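Local coordinates for D-alanyl-lipoteichoic acid synthetase (Streptococcus pneumoniae, PDB 3BMA), which probably takes part in lipoteichoic acid biosynthesis, in the pathway that decorates this cell-wall polymer with D-alanine, at residues K15-A20 and R200-Y205; R42-F46 and L368-T372; G139-Q144 and L166-E170; Y269-Y275 and Q316-I321. The protein carries 1 engineered substitution. One frame throughout, in Å; residues are numbered along the deposited sequence.

In the fold
Near the N terminus, helix 11-18 supplies the first half of interaction 1, and strand 43-47 then supplies the first half of interaction 2. Interaction 3 closes early, joining helix 141-153 to the end of helix 160-167. Interaction 1 closes next, at the start of helix 202-210, so interaction 3 lies within its loop. Interaction 4 follows and ties the lead-in to helix 274-287 to helix 311-326. Interaction 2 closes last, at the end of helix 355-369; it crosses interaction 1 and encloses interactions 3 and 4. Interactions 1 and 2 touch, with Ala18 CB 3.7 Å from Phe43 CE1. Interactions 1 and 4 lie on opposite sides of the chain's centre.

Interaction 1: residues K15-A20 and R200-Y205; sequences KRSAVA and RGYVNY
Gly201 lies against Arg16, and their CA atoms are 5.0 Å apart. It is the N-cap of helix 202-210, and Arg16 CD comes within 4.0 Å of Gly201 C. The aliphatic part of the arginine thus runs past the helix start.

At Tyr202, the guanidinium of Arg16 stacks on one ring face, with planes 25° apart and centres separated by 4.1 Å. The arginine CD sits almost on the ring normal, as a CH-pi contact. Arg16 NH2 is 2.9 Å from Tyr202 OH, but the angle is poor for a hydrogen bond. The hydroxyl lies over the guanidinium face.

Asn204 points toward the turn after helix 11-18 and packs beside Ala20.

Tyr205 reaches the last turn of helix 11-18 and Val19 just after it, with CG anti to the backbone N (chi1 -167°). Its CE1 approaches Lys15 O at 3.6 Å, with the oxygen near the ring plane at the edge. Val19 CG2 meets CD1 obliquely at 3.5 Å. Helix 60-66 adjoins the same region, with Ala61 on Val19 and Glu65 on Tyr205.

The contact joins the ends of two helices mainly by aromatic packing. Stacking on Tyr202 would favour a charged Arg16, while its N-H groups, lying in the guanidinium plane, run roughly alongside the ring and not into it. The Tyr205 edge, in turn, offers weakly positive C-H groups to the Lys15 carbonyl.

Interaction 2: residues R42-F46 and L368-T372; sequences RFVPF and LSNPT
Strand 43-47 faces the last turn of helix 355-369 without backbone pairing: the nearest CA atoms, those of Val44 and Leu368, are 8.5 Å apart. Side chains therefore bridge the gap. Arg42 reaches across, extended from CG to NE, with CG anti to the backbone N (chi1 -179°). Its NH1 donates to Leu368 O over 2.6 Å, with an N-H...O angle of 156°. The oxygen lies near the guanidinium plane, at its edge, while the donor is tilted 24° from the carbonyl plane. Pro371 CG packs obliquely against the same group, 3.6 Å from NH1.

Leu368 points at the strand, and both its methyls touch Val44 CG1 at 4.0 Å, the side chains meeting tip to tip. CD1 also lies obliquely to the Phe46 ring, 3.8 Å from CE1. Val44 and Phe46 carry strand pairing to Tyr74 on strand 72-76.

Gln101, on the adjoining strand 101-105, accepts from Arg42 NH2, so the guanidinium has a second partner that helps fix its rotation. The arginine thus satisfies a carbonyl at the C-terminal end of a helix, where the helix dipole would favour a positive charge. Beside this polar link, apolar contacts seat the helix end on the parallel sheet.

Interaction 3: residues G139-Q144 and L166-E170; sequences GDQASQ and LASKE
Asp140 O, which lies near Lys169 NZ across the contact, is gripped by two donors of its own helix turn. Gln144 N reaches it at 3.2 Å and Ser143 OG at 3.1 Å, both from the same face of its plane. Asp140 is also the N-cap: its OD1 accepts from Ser143 N, on the anti side of the carboxylate. OD2 forms a salt bridge with Lys287.

Across the contact, Gln144 NE2 donates to Ala167 O over 3.0 Å, at 150° on the hydrogen. The amide gets there because CG stands anti to the backbone N (chi1 -171°) and the chain bends at chi2. Leu166 O receives a CA-H...O contact from Gln144 CA at 3.4 Å. Lys169 leans over the same glutamine, with its CG 3.7 Å from Gln144 CG. The Lys169 and Gln141 side chains cross at about a right angle, and NZ stays 3.5 Å from Gln141 OE1.

The first turn of helix 141-153 therefore meets the C-terminal end of helix 160-167, and Gln144 holds one of its last carbonyls. Ala167 continues the packing along helix 141-153 onto Ala147, Thr148 and Leu151. Leu166 turns to Phe133 and Leu134 of helix 127-136, so three helices meet here.

Interaction 4: residues Y269-Y275 and Q316-I321; sequences YLKSPEY and QTVQKI
Lys320 and Tyr275 make a cation-pi contact. The lysine NZ stands over one ring face, 4.0 Å from the centroid and 20° off the normal. Its CE is nearer the middle of the same face and adds a CH-pi contact at 3.7 Å. The two side chains cross at about a right angle. Lys320 can span the ring because it is extended beyond a CG anti to its backbone N (chi1 -162°).

Two hydrogen bonds fasten the turn. Lys320 NZ donates to Leu270 O over 2.7 Å, almost in line with the carbonyl bond at a C=O...N angle of 173°. Tyr275 OH donates to Tyr269 O at 2.8 Å, tying the ring to its own segment. The ammonium also bonds the carbonyls of Trp388 and Tyr391, so three backbone oxygens surround this buried charge and probably stabilise it.

Packing fills in around these bonds. Leu270 crosses the Gln316 side chain at about a right angle, and its CD2 makes a van der Waals contact with Gln316 O at 3.6 Å. Ile321 CG1 and Tyr275 CE2 form an oblique apolar pair at 4.1 Å.

Ser272 OG caps the approaching helix by accepting from Glu274 N. The contact thus packs the lead-in and first turn of helix 274-287 against helix 311-326. Trp388, on helix 386-389, adjoins both Tyr275 and Lys320, while Val318 and Ile321 rest on Ile296 of strand 291-296.

Interaction 1: residues K15-A20 and R200-Y205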
loop_
_atom_site.group_PDB
_atom_site.type_symbol
_atom_site.label_atom_id
_atom_site.label_comp_id
_atom_site.label_asym_id
_atom_site.label_seq_id
_atom_site.Cartn_x
_atom_site.Cartn_y
_atom_site.Cartn_z
ATOM N N LYS C 15 18.273 25.023 -25.648
ATOM C CA LYS C 15 18.084 26.282 -26.362
ATOM C C LYS C 15 16.818 26.256 -27.208
ATOM O O LYS C 15 16.109 27.261 -27.297
ATOM C CB LYS C 15 19.304 26.606 -27.229
ATOM C CG LYS C 15 20.508 27.085 -26.433
ATOM C CD LYS C 15 21.618 27.588 -27.339
ATOM C CE LYS C 15 22.644 28.386 -26.545
ATOM N NZ LYS C 15 23.812 28.781 -27.375
ATOM N N ARG C 16 16.535 25.100 -27.809
ATOM C CA ARG C 16 15.334 24.918 -28.628
ATOM C C ARG C 16 14.057 24.891 -27.787
ATOM O O ARG C 16 13.024 25.412 -28.210
ATOM C CB ARG C 16 15.451 23.654 -29.482
ATOM C CG ARG C 16 16.589 23.719 -30.479
ATOM C CD ARG C 16 16.692 22.477 -31.331
ATOM N NE ARG C 16 18.096 22.178 -31.605
ATOM C CZ ARG C 16 18.765 21.156 -31.077
ATOM N NH1 ARG C 16 18.156 20.300 -30.268
ATOM N NH2 ARG C 16 20.043 20.973 -31.382
ATOM N N SER C 17 14.147 24.299 -26.598
ATOM C CA SER C 17 13.031 24.246 -25.649
ATOM C C SER C 17 12.718 25.622 -25.071
ATOM O O SER C 17 11.555 25.955 -24.841
ATOM C CB SER C 17 13.350 23.283 -24.505
ATOM O OG SER C 17 13.650 21.993 -25.000
ATOM N N ALA C 18 13.770 26.409 -24.850
ATOM C CA ALA C 18 13.673 27.736 -24.246
ATOM C C ALA C 18 12.851 28.719 -25.065
ATOM O O ALA C 18 12.190 29.592 -24.506
ATOM C CB ALA C 18 15.055 28.294 -24.001
ATOM N N VAL C 19 12.892 28.564 -26.386
ATOM C CA VAL C 19 12.227 29.490 -27.303
ATOM C C VAL C 19 11.106 28.841 -28.125
ATOM O O VAL C 19 10.540 29.482 -29.014
ATOM C CB VAL C 19 13.247 30.174 -28.253
ATOM C CG1 VAL C 19 14.294 30.933 -27.457
ATOM C CG2 VAL C 19 13.911 29.152 -29.159
ATOM N N ALA C 20 10.789 27.580 -27.821
ATOM C CA ALA C 20 9.763 26.822 -28.556
ATOM C C ALA C 20 8.360 27.395 -28.394
ATOM O O ALA C 20 7.576 27.397 -29.347
ATOM C CB ALA C 20 9.772 25.356 -28.144
ATOM N N ARG C 200 10.194 19.188 -31.534
ATOM C CA ARG C 200 9.753 20.275 -32.416
ATOM C C ARG C 200 10.557 21.533 -32.082
ATOM O O ARG C 200 10.083 22.431 -31.375
ATOM C CB ARG C 200 8.234 20.527 -32.333
ATOM C CG ARG C 200 7.659 21.506 -33.391
ATOM C CD ARG C 200 7.744 20.982 -34.834
ATOM N NE ARG C 200 9.049 21.235 -35.452
ATOM C CZ ARG C 200 9.468 20.695 -36.594
ATOM N NH1 ARG C 200 10.676 20.989 -37.055
ATOM N NH2 ARG C 200 8.693 19.859 -37.274
ATOM N N GLY C 201 11.787 21.578 -32.590
ATOM C CA GLY C 201 12.726 22.631 -32.228
ATOM C C GLY C 201 13.374 23.367 -33.382
ATOM O O GLY C 201 13.444 24.592 -33.362
ATOM N N TYR C 202 13.832 22.620 -34.386
ATOM C CA TYR C 202 14.689 23.155 -35.455
ATOM C C TYR C 202 14.052 24.199 -36.376
ATOM O O TYR C 202 14.716 25.160 -36.771
ATOM C CB TYR C 202 15.294 22.016 -36.277
ATOM C CG TYR C 202 16.365 21.241 -35.546
ATOM C CD1 TYR C 202 16.053 20.079 -34.840
ATOM C CD2 TYR C 202 17.694 21.670 -35.558
ATOM C CE1 TYR C 202 17.036 19.362 -34.166
ATOM C CE2 TYR C 202 18.684 20.960 -34.887
ATOM C CZ TYR C 202 18.348 19.807 -34.195
ATOM O OH TYR C 202 19.324 19.103 -33.529
ATOM N N VAL C 203 12.781 24.000 -36.723
ATOM C CA VAL C 203 12.023 24.984 -37.502
ATOM C C VAL C 203 11.684 26.190 -36.617
ATOM O O VAL C 203 11.837 27.345 -37.033
ATOM C CB VAL C 203 10.748 24.348 -38.147
ATOM C CG1 VAL C 203 9.698 25.400 -38.520
ATOM C CG2 VAL C 203 11.127 23.520 -39.372
ATOM N N ASN C 204 11.267 25.902 -35.385
ATOM C CA ASN C 204 10.862 26.919 -34.418
ATOM C C ASN C 204 12.008 27.795 -33.894
ATOM O O ASN C 204 11.785 28.952 -33.540
ATOM C CB ASN C 204 10.113 26.265 -33.254
ATOM C CG ASN C 204 9.078 27.181 -32.635
ATOM O OD1 ASN C 204 9.413 28.143 -31.944
ATOM N ND2 ASN C 204 7.806 26.879 -32.872
ATOM N N TYR C 205 13.223 27.247 -33.848
ATOM C CA TYR C 205 14.402 28.009 -33.417
ATOM C C TYR C 205 14.861 28.984 -34.496
ATOM O O TYR C 205 15.211 30.124 -34.192
ATOM C CB TYR C 205 15.570 27.088 -33.030
ATOM C CG TYR C 205 16.694 27.803 -32.298
ATOM C CD1 TYR C 205 16.679 27.913 -30.913
ATOM C CD2 TYR C 205 17.768 28.370 -32.991
ATOM C CE1 TYR C 205 17.691 28.574 -30.229
ATOM C CE2 TYR C 205 18.789 29.035 -32.317
ATOM C CZ TYR C 205 18.742 29.130 -30.934
ATOM O OH TYR C 205 19.741 29.777 -30.245
#

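Interaction 2: residues R42-F46 and L368-T372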
loop_
_atom_site.group_PDB
_atom_site.type_symbol
_atom_site.label_atom_id
_atom_site.label_comp_id
_atom_site.label_asym_id
_atom_site.label_seq_id
_atom_site.Cartn_x
_atom_site.Cartn_y
_atom_site.Cartn_z
ATOM N N ARG C 42 23.178 29.394 -17.732
ATOM C CA ARG C 42 22.099 29.909 -16.902
ATOM C C ARG C 42 20.840 30.167 -17.723
ATOM O O ARG C 42 20.834 30.997 -18.631
ATOM C CB ARG C 42 22.541 31.181 -16.182
ATOM C CG ARG C 42 21.495 31.776 -15.269
ATOM C CD ARG C 42 21.948 33.123 -14.771
ATOM N NE ARG C 42 20.934 33.770 -13.944
ATOM C CZ ARG C 42 20.932 35.065 -13.645
ATOM N NH1 ARG C 42 21.890 35.859 -14.108
ATOM N NH2 ARG C 42 19.969 35.567 -12.885
ATOM N N PHE C 43 19.784 29.427 -17.404
ATOM C CA PHE C 43 18.474 29.669 -17.979
ATOM C C PHE C 43 17.590 30.333 -16.930
ATOM O O PHE C 43 17.603 29.947 -15.759
ATOM C CB PHE C 43 17.849 28.373 -18.509
ATOM C CG PHE C 43 18.376 27.951 -19.859
ATOM C CD1 PHE C 43 17.772 28.400 -21.029
ATOM C CD2 PHE C 43 19.475 27.097 -19.960
ATOM C CE1 PHE C 43 18.265 28.014 -22.286
ATOM C CE2 PHE C 43 19.968 26.702 -21.211
ATOM C CZ PHE C 43 19.367 27.162 -22.371
ATOM N N VAL C 44 16.846 31.349 -17.357
ATOM C CA VAL C 44 16.017 32.155 -16.465
ATOM C C VAL C 44 14.551 31.988 -16.857
ATOM O O VAL C 44 14.198 32.198 -18.021
ATOM C CB VAL C 44 16.409 33.660 -16.523
ATOM C CG1 VAL C 44 15.566 34.491 -15.550
ATOM C CG2 VAL C 44 17.877 33.842 -16.213
ATOM N N PRO C 45 13.696 31.597 -15.891
ATOM C CA PRO C 45 12.265 31.478 -16.144
ATOM C C PRO C 45 11.639 32.818 -16.520
ATOM O O PRO C 45 11.682 33.772 -15.736
ATOM C CB PRO C 45 11.712 30.990 -14.796
ATOM C CG PRO C 45 12.864 30.374 -14.109
ATOM C CD PRO C 45 14.027 31.221 -14.504
ATOM N N PHE C 46 11.088 32.881 -17.729
ATOM C CA PHE C 46 10.337 34.042 -18.194
ATOM C C PHE C 46 8.852 33.690 -18.250
ATOM O O PHE C 46 8.363 33.186 -19.264
ATOM C CB PHE C 46 10.830 34.487 -19.574
ATOM C CG PHE C 46 11.989 35.462 -19.542
ATOM C CD1 PHE C 46 13.112 35.230 -18.746
ATOM C CD2 PHE C 46 11.968 36.598 -20.345
ATOM C CE1 PHE C 46 14.182 36.124 -18.738
ATOM C CE2 PHE C 46 13.035 37.498 -20.347
ATOM C CZ PHE C 46 14.143 37.260 -19.542
ATOM N N LEU C 368 19.024 41.041 -14.185
ATOM C CA LEU C 368 19.434 39.645 -14.329
ATOM C C LEU C 368 20.947 39.469 -14.481
ATOM O O LEU C 368 21.490 38.439 -14.076
ATOM C CB LEU C 368 18.707 38.974 -15.500
ATOM C CG LEU C 368 17.177 38.832 -15.483
ATOM C CD1 LEU C 368 16.719 38.137 -16.750
ATOM C CD2 LEU C 368 16.674 38.077 -14.264
ATOM N N SER C 369 21.620 40.464 -15.064
ATOM C CA SER C 369 23.084 40.431 -15.231
ATOM C C SER C 369 23.827 40.572 -13.907
ATOM O O SER C 369 24.965 40.115 -13.777
ATOM C CB SER C 369 23.559 41.522 -16.191
ATOM O OG SER C 369 22.915 41.406 -17.446
ATOM N N ASN C 370 23.176 41.212 -12.936
ATOM C CA ASN C 370 23.718 41.380 -11.594
ATOM C C ASN C 370 22.797 40.729 -10.566
ATOM O O ASN C 370 22.005 41.421 -9.928
ATOM C CB ASN C 370 23.891 42.866 -11.273
ATOM C CG ASN C 370 24.770 43.581 -12.277
ATOM O OD1 ASN C 370 25.998 43.518 -12.201
ATOM N ND2 ASN C 370 24.143 44.283 -13.218
ATOM N N PRO C 371 22.904 39.395 -10.397
ATOM C CA PRO C 371 21.964 38.646 -9.566
ATOM C C PRO C 371 22.123 38.955 -8.081
ATOM O O PRO C 371 23.222 38.845 -7.534
ATOM C CB PRO C 371 22.327 37.177 -9.848
ATOM C CG PRO C 371 23.216 37.203 -11.045
ATOM C CD PRO C 371 23.931 38.507 -10.967
ATOM N N THR C 372 21.025 39.361 -7.454
ATOM C CA THR C 372 20.990 39.623 -6.019
ATOM C C THR C 372 19.918 38.740 -5.378
ATOM O O THR C 372 18.882 38.489 -5.999
ATOM C CB THR C 372 20.713 41.119 -5.714
ATOM O OG1 THR C 372 19.662 41.605 -6.557
ATOM C CG2 THR C 372 21.964 41.951 -5.949
#

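Interaction 3: residues G139-Q144 and L166-E170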
loop_
_atom_site.group_PDB
_atom_site.type_symbol
_atom_site.label_atom_id
_atom_site.label_comp_id
_atom_site.label_asym_id
_atom_site.label_seq_id
_atom_site.Cartn_x
_atom_site.Cartn_y
_atom_site.Cartn_z
ATOM N N GLY C 139 -0.671 22.523 3.530
ATOM C CA GLY C 139 -1.908 22.575 4.316
ATOM C C GLY C 139 -2.353 23.973 4.721
ATOM O O GLY C 139 -3.243 24.136 5.565
ATOM N N ASP C 140 -1.743 24.982 4.108
ATOM C CA ASP C 140 -2.009 26.378 4.438
ATOM C C ASP C 140 -3.196 26.964 3.657
ATOM O O ASP C 140 -4.026 26.225 3.121
ATOM C CB ASP C 140 -0.736 27.215 4.231
ATOM C CG ASP C 140 -0.145 27.078 2.827
ATOM O OD1 ASP C 140 -0.743 26.412 1.949
ATOM O OD2 ASP C 140 0.940 27.650 2.604
ATOM N N GLN C 141 -3.261 28.293 3.602
ATOM C CA GLN C 141 -4.300 29.013 2.867
ATOM C C GLN C 141 -4.075 28.928 1.355
ATOM O O GLN C 141 -5.029 28.948 0.581
ATOM C CB GLN C 141 -4.345 30.476 3.324
ATOM C CG GLN C 141 -5.578 31.274 2.882
ATOM C CD GLN C 141 -6.877 30.769 3.487
ATOM O OE1 GLN C 141 -6.923 30.364 4.652
ATOM N NE2 GLN C 141 -7.946 30.798 2.696
ATOM N N ALA C 142 -2.812 28.835 0.946
ATOM C CA ALA C 142 -2.460 28.653 -0.460
ATOM C C ALA C 142 -2.957 27.309 -1.006
ATOM O O ALA C 142 -3.439 27.240 -2.133
ATOM C CB ALA C 142 -0.957 28.794 -0.658
ATOM N N SER C 143 -2.854 26.257 -0.192
ATOM C CA SER C 143 -3.307 24.920 -0.582
ATOM C C SER C 143 -4.829 24.826 -0.614
ATOM O O SER C 143 -5.391 24.172 -1.486
ATOM C CB SER C 143 -2.736 23.852 0.357
ATOM O OG SER C 143 -3.578 23.629 1.479
ATOM N N GLN C 144 -5.481 25.483 0.344
ATOM C CA GLN C 144 -6.937 25.493 0.443
ATOM C C GLN C 144 -7.578 26.280 -0.701
ATOM O O GLN C 144 -8.601 25.864 -1.247
ATOM C CB GLN C 144 -7.373 26.056 1.803
ATOM C CG GLN C 144 -8.870 25.927 2.114
ATOM C CD GLN C 144 -9.679 27.149 1.710
ATOM O OE1 GLN C 144 -9.312 28.285 2.017
ATOM N NE2 GLN C 144 -10.792 26.919 1.023
ATOM N N LEU C 166 -8.476 19.116 0.862
ATOM C CA LEU C 166 -7.672 20.333 0.896
ATOM C C LEU C 166 -8.528 21.595 0.819
ATOM O O LEU C 166 -8.245 22.575 1.505
ATOM C CB LEU C 166 -6.632 20.329 -0.226
ATOM C CG LEU C 166 -5.465 19.345 -0.139
ATOM C CD1 LEU C 166 -4.478 19.637 -1.251
ATOM C CD2 LEU C 166 -4.773 19.429 1.207
ATOM N N ALA C 167 -9.577 21.549 -0.001
ATOM C CA ALA C 167 -10.509 22.665 -0.163
ATOM C C ALA C 167 -11.328 22.945 1.100
ATOM O O ALA C 167 -11.659 24.095 1.381
ATOM C CB ALA C 167 -11.433 22.409 -1.341
ATOM N N SER C 168 -11.639 21.896 1.858
ATOM C CA SER C 168 -12.463 22.013 3.062
ATOM C C SER C 168 -11.658 22.175 4.354
ATOM O O SER C 168 -12.209 22.003 5.445
ATOM C CB SER C 168 -13.392 20.801 3.181
ATOM O OG SER C 168 -14.291 20.741 2.091
ATOM N N LYS C 169 -10.369 22.503 4.220
ATOM C CA LYS C 169 -9.414 22.622 5.345
ATOM C C LYS C 169 -9.227 21.336 6.174
ATOM O O LYS C 169 -8.716 21.383 7.298
ATOM C CB LYS C 169 -9.752 23.815 6.262
ATOM C CG LYS C 169 -9.326 25.184 5.744
ATOM C CD LYS C 169 -7.873 25.504 6.093
ATOM C CE LYS C 169 -7.538 26.957 5.784
ATOM N NZ LYS C 169 -6.161 27.320 6.221
ATOM N N GLU C 170 -9.639 20.199 5.615
ATOM C CA GLU C 170 -9.498 18.909 6.279
ATOM C C GLU C 170 -8.075 18.400 6.146
ATOM O O GLU C 170 -7.416 18.619 5.123
ATOM C CB GLU C 170 -10.455 17.878 5.684
ATOM C CG GLU C 170 -11.916 18.065 6.052
ATOM C CD GLU C 170 -12.819 17.064 5.355
ATOM O OE1 GLU C 170 -12.462 15.865 5.298
ATOM O OE2 GLU C 170 -13.888 17.474 4.862
#

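Interaction 4: residues Y269-Y275 and Q316-I321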
loop_
_atom_site.group_PDB
_atom_site.type_symbol
_atom_site.label_atom_id
_atom_site.label_comp_id
_atom_site.label_asym_id
_atom_site.label_seq_id
_atom_site.Cartn_x
_atom_site.Cartn_y
_atom_site.Cartn_z
ATOM N N TYR C 269 -11.145 46.479 -14.698
ATOM C CA TYR C 269 -10.267 45.406 -14.244
ATOM C C TYR C 269 -10.021 45.454 -12.742
ATOM O O TYR C 269 -9.083 44.834 -12.236
ATOM C CB TYR C 269 -8.933 45.415 -15.006
ATOM C CG TYR C 269 -9.061 45.320 -16.510
ATOM C CD1 TYR C 269 -8.306 46.146 -17.342
ATOM C CD2 TYR C 269 -9.933 44.403 -17.103
ATOM C CE1 TYR C 269 -8.415 46.063 -18.725
ATOM C CE2 TYR C 269 -10.049 44.315 -18.484
ATOM C CZ TYR C 269 -9.286 45.148 -19.285
ATOM O OH TYR C 269 -9.394 45.063 -20.654
ATOM N N LEU C 270 -10.863 46.196 -12.032
ATOM C CA LEU C 270 -10.689 46.375 -10.601
ATOM C C LEU C 270 -11.194 45.177 -9.818
ATOM O O LEU C 270 -10.720 44.905 -8.715
ATOM C CB LEU C 270 -11.377 47.654 -10.123
ATOM C CG LEU C 270 -10.640 48.979 -10.351
ATOM C CD1 LEU C 270 -11.590 50.158 -10.199
ATOM C CD2 LEU C 270 -9.443 49.115 -9.412
ATOM N N LYS C 271 -12.158 44.466 -10.397
ATOM C CA LYS C 271 -12.769 43.318 -9.740
ATOM C C LYS C 271 -12.414 42.049 -10.498
ATOM O O LYS C 271 -12.729 41.926 -11.682
ATOM C CB LYS C 271 -14.287 43.491 -9.652
ATOM C CG LYS C 271 -14.742 44.665 -8.785
ATOM C CD LYS C 271 -16.260 44.771 -8.772
ATOM C CE LYS C 271 -16.752 45.648 -7.633
ATOM N NZ LYS C 271 -18.225 45.558 -7.463
ATOM N N SER C 272 -11.744 41.121 -9.814
ATOM C CA SER C 272 -11.252 39.893 -10.441
ATOM C C SER C 272 -10.861 38.813 -9.437
ATOM O O SER C 272 -10.326 39.128 -8.370
ATOM C CB SER C 272 -10.031 40.194 -11.310
ATOM O OG SER C 272 -9.828 39.152 -12.247
ATOM N N PRO C 273 -11.117 37.531 -9.784
ATOM C CA PRO C 273 -10.523 36.403 -9.050
ATOM C C PRO C 273 -9.011 36.257 -9.299
ATOM O O PRO C 273 -8.325 35.581 -8.530
ATOM C CB PRO C 273 -11.287 35.190 -9.595
ATOM C CG PRO C 273 -11.738 35.602 -10.947
ATOM C CD PRO C 273 -12.024 37.068 -10.855
ATOM N N GLU C 274 -8.510 36.899 -10.356
ATOM C CA GLU C 274 -7.085 36.920 -10.703
ATOM C C GLU C 274 -6.199 37.599 -9.642
ATOM O O GLU C 274 -4.995 37.335 -9.570
ATOM C CB GLU C 274 -6.900 37.569 -12.085
ATOM C CG GLU C 274 -5.473 37.604 -12.655
ATOM C CD GLU C 274 -4.915 36.244 -13.020
ATOM O OE1 GLU C 274 -5.695 35.332 -13.364
ATOM O OE2 GLU C 274 -3.679 36.092 -12.977
ATOM N N TYR C 275 -6.796 38.464 -8.821
ATOM C CA TYR C 275 -6.097 39.046 -7.673
ATOM C C TYR C 275 -5.783 37.988 -6.613
ATOM O O TYR C 275 -4.723 38.031 -5.985
ATOM C CB TYR C 275 -6.908 40.187 -7.050
ATOM C CG TYR C 275 -6.970 41.440 -7.894
ATOM C CD1 TYR C 275 -8.117 41.757 -8.615
ATOM C CD2 TYR C 275 -5.885 42.314 -7.964
ATOM C CE1 TYR C 275 -8.181 42.908 -9.395
ATOM C CE2 TYR C 275 -5.939 43.463 -8.738
ATOM C CZ TYR C 275 -7.088 43.754 -9.450
ATOM O OH TYR C 275 -7.146 44.890 -10.217
ATOM N N GLN C 316 -5.829 52.782 -12.153
ATOM C CA GLN C 316 -6.384 52.445 -10.843
ATOM C C GLN C 316 -6.233 50.953 -10.524
ATOM O O GLN C 316 -6.131 50.578 -9.352
ATOM C CB GLN C 316 -7.852 52.866 -10.765
ATOM C CG GLN C 316 -8.377 53.121 -9.364
ATOM C CD GLN C 316 -9.855 53.467 -9.346
ATOM O OE1 GLN C 316 -10.571 53.117 -8.404
ATOM N NE2 GLN C 316 -10.321 54.153 -10.390
ATOM N N THR C 317 -6.226 50.113 -11.564
ATOM C CA THR C 317 -6.000 48.670 -11.425
ATOM C C THR C 317 -4.518 48.351 -11.265
ATOM O O THR C 317 -4.147 47.419 -10.554
ATOM C CB THR C 317 -6.532 47.893 -12.640
ATOM O OG1 THR C 317 -5.785 48.255 -13.807
ATOM C CG2 THR C 317 -7.979 48.215 -12.867
ATOM N N VAL C 318 -3.680 49.132 -11.953
ATOM C CA VAL C 318 -2.220 49.035 -11.817
ATOM C C VAL C 318 -1.808 49.398 -10.384
ATOM O O VAL C 318 -0.976 48.721 -9.784
ATOM C CB VAL C 318 -1.474 49.918 -12.857
ATOM C CG1 VAL C 318 0.008 50.066 -12.510
ATOM C CG2 VAL C 318 -1.619 49.328 -14.253
ATOM N N GLN C 319 -2.427 50.445 -9.838
ATOM C CA GLN C 319 -2.250 50.833 -8.437
ATOM C C GLN C 319 -2.682 49.725 -7.475
ATOM O O GLN C 319 -2.071 49.543 -6.421
ATOM C CB GLN C 319 -3.024 52.118 -8.134
ATOM C CG GLN C 319 -2.347 53.400 -8.607
ATOM C CD GLN C 319 -3.311 54.580 -8.687
ATOM O OE1 GLN C 319 -3.997 54.905 -7.716
ATOM N NE2 GLN C 319 -3.360 55.228 -9.850
ATOM N N LYS C 320 -3.728 48.987 -7.848
ATOM C CA LYS C 320 -4.221 47.864 -7.047
ATOM C C LYS C 320 -3.257 46.677 -7.101
ATOM O O LYS C 320 -3.056 45.982 -6.092
ATOM C CB LYS C 320 -5.621 47.442 -7.503
ATOM C CG LYS C 320 -6.363 46.616 -6.472
ATOM C CD LYS C 320 -7.723 46.161 -6.943
ATOM C CE LYS C 320 -8.168 44.964 -6.119
ATOM N NZ LYS C 320 -9.592 44.604 -6.320
ATOM N N ILE C 321 -2.666 46.469 -8.281
ATOM C CA ILE C 321 -1.656 45.436 -8.508
ATOM C C ILE C 321 -0.375 45.750 -7.731
ATOM O O ILE C 321 0.103 44.917 -6.957
ATOM C CB ILE C 321 -1.367 45.243 -10.036
ATOM C CG1 ILE C 321 -2.532 44.501 -10.700
ATOM C CG2 ILE C 321 -0.070 44.458 -10.271
ATOM C CD1 ILE C 321 -2.602 44.639 -12.210
#